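Local coordinates for hemolysin-related protein (Vibrio cholerae serotype O1, PDB 6MLT), which is a secreted, metal-binding component of the biofilm matrix that probably also binds carbohydrates and helps biofilms adhere to surfaces, at residues W17-S22 with Y72-S77; Q317-S322 with Q334-G339. All coordinates share one frame; numbering follows the deposited sequence.

How the contacts relate
Two ways of joining strands that are not hydrogen-bonded neighbours appear here in separate domains; the centres of the two contacts lie about 61 Å apart, on opposite sides of the chain's centre. Contact 1 belongs to the beta-propeller and joins two sheets: strands 13-19 and 71-76 sit in adjacent blades, and all its touching residues are buried. Contact 2 lies in the beta-prism lectin domain and stays within one sheet, between strands 317-322 and 336-338 with strand 326-330 between them. Its two main side chains are partly exposed. Contact 1 is built from tryptophans, a leucine and a buried arginine, whereas contact 2 pairs a methionine with an arginine that bonds to a backbone carbonyl and a water.

Contact 1 (W17-S22 with Y72-S77); sequences WSWSTS and YIRALS
Leu76 slots between Trp17 and Trp19, and its side chain turns from one to the other along its length. CB comes first, 4.0 Å from Trp17 CH2 at the far end of that indole. With CG anti to the carbonyl carbon (chi1 -51°), the branch swings toward Trp19. There CD1 rests against Trp19 CB at 3.9 Å, and CD2 lies over the face of the five-membered ring, 3.9 Å from its centroid and 19° off the normal, a CH-pi contact. Thr21 O lies over the opposite face of the same indole. This is packing between neighbouring propeller blades: strand 17-19 ends the sheet that it forms with strand 553-559, while strand 72-76 belongs to the next blade and runs nearly antiparallel to it. Further along, Arg74 extends across the six-membered end of Trp19, its CD 3.5 Å from Trp19 CZ2, with guanidinium and indole planes 42° apart. Glu83 forms a salt bridge with Arg74 NH1 and accepts hydrogen bonds from Trp19 NE1 and Ser22 OG, while Thr61 OG1 pairs with Arg74 NE. At the other end Trp17 CZ2 approaches Ser77 O to 3.4 Å, and the Ser77 side chain comes within about 5 Å of a bound calcium ion.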
loop_
_atom_site.group_PDB
_atom_site.type_symbol
_atom_site.label_atom_id
_atom_site.label_comp_id
_atom_site.label_asym_id
_atom_site.label_seq_id
_atom_site.Cartn_x
_atom_site.Cartn_y
_atom_site.Cartn_z
ATOM N N TRP A 17 -21.835 18.252 3.053
ATOM C CA TRP A 17 -21.734 19.557 3.694
ATOM C C TRP A 17 -20.545 20.296 3.100
ATOM O O TRP A 17 -19.718 19.717 2.393
ATOM C CB TRP A 17 -21.603 19.456 5.225
ATOM C CG TRP A 17 -20.460 18.610 5.793
ATOM C CD1 TRP A 17 -20.576 17.375 6.362
ATOM C CD2 TRP A 17 -19.065 18.962 5.893
ATOM N NE1 TRP A 17 -19.352 16.932 6.796
ATOM C CE2 TRP A 17 -18.406 17.881 6.519
ATOM C CE3 TRP A 17 -18.314 20.076 5.508
ATOM C CZ2 TRP A 17 -17.031 17.888 6.777
ATOM C CZ3 TRP A 17 -16.946 20.080 5.758
ATOM C CH2 TRP A 17 -16.319 18.991 6.384
ATOM N N SER A 18 -20.472 21.594 3.396
ATOM C CA SER A 18 -19.332 22.407 3.005
ATOM C C SER A 18 -19.001 23.370 4.132
ATOM O O SER A 18 -19.862 23.722 4.946
ATOM C CB SER A 18 -19.597 23.184 1.702
ATOM O OG SER A 18 -20.591 24.170 1.883
ATOM N N TRP A 19 -17.735 23.766 4.182
ATOM C CA TRP A 19 -17.246 24.787 5.095
ATOM C C TRP A 19 -16.554 25.854 4.263
ATOM O O TRP A 19 -15.713 25.534 3.418
ATOM C CB TRP A 19 -16.275 24.191 6.126
ATOM C CG TRP A 19 -15.693 25.197 7.065
ATOM C CD1 TRP A 19 -16.121 25.485 8.330
ATOM C CD2 TRP A 19 -14.579 26.063 6.815
ATOM N NE1 TRP A 19 -15.347 26.476 8.877
ATOM C CE2 TRP A 19 -14.390 26.844 7.969
ATOM C CE3 TRP A 19 -13.720 26.248 5.727
ATOM C CZ2 TRP A 19 -13.384 27.802 8.066
ATOM C CZ3 TRP A 19 -12.726 27.204 5.821
ATOM C CH2 TRP A 19 -12.565 27.968 6.983
ATOM N N SER A 20 -16.907 27.115 4.497
ATOM C CA SER A 20 -16.309 28.205 3.735
ATOM C C SER A 20 -16.049 29.450 4.560
ATOM O O SER A 20 -15.442 30.391 4.038
ATOM C CB SER A 20 -17.205 28.579 2.548
ATOM O OG SER A 20 -17.301 27.496 1.636
ATOM N N THR A 21 -16.464 29.491 5.819
ATOM C CA THR A 21 -16.329 30.704 6.609
ATOM C C THR A 21 -16.356 30.348 8.086
ATOM O O THR A 21 -16.776 29.258 8.476
ATOM C CB THR A 21 -17.439 31.706 6.286
ATOM O OG1 THR A 21 -17.277 32.866 7.109
ATOM C CG2 THR A 21 -18.809 31.086 6.536
ATOM N N SER A 22 -15.922 31.304 8.902
ATOM C CA SER A 22 -15.807 31.103 10.336
ATOM C C SER A 22 -15.879 32.458 11.020
ATOM O O SER A 22 -15.524 33.480 10.431
ATOM C CB SER A 22 -14.492 30.400 10.690
ATOM O OG SER A 22 -14.307 30.305 12.094
ATOM N N TYR A 72 -4.076 28.678 9.638
ATOM C CA TYR A 72 -4.635 28.166 10.885
ATOM C C TYR A 72 -5.080 26.724 10.709
ATOM O O TYR A 72 -5.746 26.392 9.727
ATOM C CB TYR A 72 -5.818 29.016 11.358
ATOM C CG TYR A 72 -5.395 30.361 11.894
ATOM C CD1 TYR A 72 -4.804 30.474 13.146
ATOM C CD2 TYR A 72 -5.562 31.519 11.140
ATOM C CE1 TYR A 72 -4.397 31.701 13.635
ATOM C CE2 TYR A 72 -5.159 32.756 11.627
ATOM C CZ TYR A 72 -4.578 32.837 12.871
ATOM O OH TYR A 72 -4.175 34.057 13.354
ATOM N N ILE A 73 -4.724 25.877 11.672
ATOM C CA ILE A 73 -5.266 24.525 11.726
ATOM C C ILE A 73 -6.705 24.593 12.209
ATOM O O ILE A 73 -7.003 25.236 13.224
ATOM C CB ILE A 73 -4.429 23.635 12.655
ATOM C CG1 ILE A 73 -2.962 23.634 12.225
ATOM C CG2 ILE A 73 -4.980 22.212 12.667
ATOM C CD1 ILE A 73 -2.030 22.945 13.235
ATOM N N ARG A 74 -7.601 23.924 11.489
ATOM C CA ARG A 74 -9.010 23.877 11.847
ATOM C C ARG A 74 -9.500 22.439 11.805
ATOM O O ARG A 74 -9.152 21.684 10.893
ATOM C CB ARG A 74 -9.864 24.720 10.897
ATOM C CG ARG A 74 -9.496 26.192 10.823
ATOM C CD ARG A 74 -10.572 26.947 10.041
ATOM N NE ARG A 74 -10.212 28.327 9.705
ATOM C CZ ARG A 74 -10.662 29.412 10.330
ATOM N NH1 ARG A 74 -11.481 29.314 11.369
ATOM N NH2 ARG A 74 -10.282 30.614 9.917
ATOM N N ALA A 75 -10.319 22.073 12.785
ATOM C CA ALA A 75 -10.951 20.762 12.842
ATOM C C ALA A 75 -12.434 20.904 12.527
ATOM O O ALA A 75 -13.140 21.681 13.183
ATOM C CB ALA A 75 -10.763 20.120 14.216
ATOM N N LEU A 76 -12.904 20.139 11.545
ATOM C CA LEU A 76 -14.281 20.208 11.061
ATOM C C LEU A 76 -15.011 18.903 11.351
ATOM O O LEU A 76 -14.502 17.819 11.047
ATOM C CB LEU A 76 -14.313 20.484 9.559
ATOM C CG LEU A 76 -13.476 21.674 9.096
ATOM C CD1 LEU A 76 -13.581 21.853 7.584
ATOM C CD2 LEU A 76 -13.908 22.936 9.831
ATOM N N SER A 77 -16.217 19.012 11.905
ATOM C CA SER A 77 -16.989 17.828 12.257
ATOM C C SER A 77 -17.352 17.026 11.015
ATOM O O SER A 77 -17.854 17.575 10.031
ATOM C CB SER A 77 -18.264 18.235 12.994
ATOM O OG SER A 77 -19.065 17.095 13.251
#

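Contact 2 (Q317-S322 with Q334-G339)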
loop_
_atom_site.group_PDB
_atom_site.type_symbol
_atom_site.label_atom_id
_atom_site.label_comp_id
_atom_site.label_asym_id
_atom_site.label_seq_id
_atom_site.Cartn_x
_atom_site.Cartn_y
_atom_site.Cartn_z
ATOM N N GLN A 317 6.717 -23.682 -2.667
ATOM C CA GLN A 317 7.567 -24.726 -2.113
ATOM C C GLN A 317 6.696 -25.831 -1.537
ATOM O O GLN A 317 5.636 -25.566 -0.961
ATOM C CB GLN A 317 8.504 -24.184 -1.021
ATOM N N LEU A 318 7.147 -27.069 -1.716
ATOM C CA LEU A 318 6.583 -28.227 -1.041
ATOM C C LEU A 318 7.667 -28.870 -0.190
ATOM O O LEU A 318 8.849 -28.858 -0.549
ATOM C CB LEU A 318 6.032 -29.259 -2.036
ATOM C CG LEU A 318 4.728 -28.914 -2.758
ATOM C CD1 LEU A 318 4.467 -29.927 -3.863
ATOM C CD2 LEU A 318 3.563 -28.867 -1.792
ATOM N N ALA A 319 7.257 -29.422 0.944
ATOM C CA ALA A 319 8.143 -30.177 1.816
ATOM C C ALA A 319 7.905 -31.668 1.606
ATOM O O ALA A 319 6.762 -32.107 1.449
ATOM C CB ALA A 319 7.902 -29.815 3.278
ATOM N N ILE A 320 8.985 -32.442 1.604
ATOM C CA ILE A 320 8.912 -33.884 1.385
ATOM C C ILE A 320 9.858 -34.576 2.349
ATOM O O ILE A 320 11.035 -34.212 2.439
ATOM C CB ILE A 320 9.276 -34.263 -0.060
ATOM C CG1 ILE A 320 8.351 -33.545 -1.048
ATOM C CG2 ILE A 320 9.201 -35.786 -0.240
ATOM C CD1 ILE A 320 8.704 -33.804 -2.518
ATOM N N ARG A 321 9.356 -35.584 3.056
ATOM C CA ARG A 321 10.209 -36.466 3.838
ATOM C C ARG A 321 10.312 -37.797 3.115
ATOM O O ARG A 321 9.298 -38.367 2.693
ATOM C CB ARG A 321 9.693 -36.651 5.270
ATOM C CG ARG A 321 10.270 -35.623 6.256
ATOM C CD ARG A 321 9.987 -35.977 7.721
ATOM N NE ARG A 321 8.639 -35.601 8.149
ATOM C CZ ARG A 321 7.590 -36.417 8.195
ATOM N NH1 ARG A 321 7.701 -37.684 7.835
ATOM N NH2 ARG A 321 6.410 -35.958 8.605
ATOM N N SER A 322 11.541 -38.275 2.944
ATOM C CA SER A 322 11.763 -39.477 2.162
ATOM C C SER A 322 13.068 -40.118 2.599
ATOM O O SER A 322 13.983 -39.439 3.064
ATOM C CB SER A 322 11.803 -39.160 0.665
ATOM O OG SER A 322 12.912 -38.331 0.355
ATOM N N GLN A 334 5.658 -28.953 9.150
ATOM C CA GLN A 334 4.745 -29.154 10.269
ATOM C C GLN A 334 3.410 -29.765 9.860
ATOM O O GLN A 334 2.741 -30.368 10.707
ATOM C CB GLN A 334 4.491 -27.822 10.992
ATOM N N ASN A 335 3.005 -29.638 8.599
ATOM C CA ASN A 335 1.698 -30.109 8.132
ATOM C C ASN A 335 1.929 -31.065 6.968
ATOM O O ASN A 335 1.733 -30.701 5.805
ATOM C CB ASN A 335 0.801 -28.927 7.719
ATOM C CG ASN A 335 0.665 -27.888 8.811
ATOM O OD1 ASN A 335 -0.174 -28.012 9.703
ATOM N ND2 ASN A 335 1.494 -26.851 8.746
ATOM N N MET A 336 2.332 -32.294 7.282
ATOM C CA MET A 336 2.731 -33.256 6.267
ATOM C C MET A 336 1.819 -34.473 6.283
ATOM O O MET A 336 1.472 -34.995 7.346
ATOM C CB MET A 336 4.186 -33.677 6.472
ATOM C CG MET A 336 5.147 -32.516 6.303
ATOM S SD MET A 336 6.839 -33.058 6.217
ATOM C CE MET A 336 6.936 -33.616 4.513
ATOM N N ILE A 337 1.453 -34.926 5.090
ATOM C CA ILE A 337 0.601 -36.092 4.901
ATOM C C ILE A 337 1.501 -37.290 4.655
ATOM O O ILE A 337 2.244 -37.318 3.670
ATOM C CB ILE A 337 -0.363 -35.886 3.723
ATOM C CG1 ILE A 337 -1.077 -34.536 3.852
ATOM C CG2 ILE A 337 -1.347 -37.032 3.628
ATOM C CD1 ILE A 337 -1.739 -34.303 5.195
ATOM N N GLY A 338 1.424 -38.282 5.532
ATOM C CA GLY A 338 2.197 -39.489 5.390
ATOM C C GLY A 338 2.758 -39.932 6.723
ATOM O O GLY A 338 2.358 -39.454 7.785
ATOM N N GLY A 339 3.701 -40.861 6.654
ATOM C CA GLY A 339 4.326 -41.413 7.834
ATOM C C GLY A 339 5.272 -40.422 8.492
ATOM O O GLY A 339 5.429 -39.272 8.077
HETATM O O HOH W 1 3.737 -37.009 8.836
#
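The methyl end of Met336 presses on the backbone of Ala319-Arg321, and this is the tight half of the contact. Met336 CE sits 3.4 Å from both Ala319 O and Arg321 N, with Ala319 CB a looser 4.1 Å away. A bend at the last torsion of the methionine (chi3 79°) turns CE onto that strand. The sulfur is left beside the arginine side chain, where Met336 SD stands 3.7 Å from Arg321 NE and the two side chains pass at a slant. The other half is polar and hydrated. Arg321, bent at chi3, brings its guanidinium edge to the end of 334-339, where NH1 donates a nearly straight hydrogen bond to Gly339 O (2.8 Å, 175°). The carbonyl oxygen lies in the guanidinium plane, although the donor is tilted 29° from the plane of the carbonyl. NH1 also bonds to Gly341 O, so one nitrogen ties two carbonyls of the chain just beyond strand 336-338. A water accepts from Arg321 NH2 at 2.9 Å and can in turn donate to Gly339 O, so that one water bridges the guanidinium edge and the carbonyl. Strand 326-330 runs between the two strands joined here, and the four-stranded antiparallel sheet to which all three belong is one of the three that make up the beta-prism lectin fold.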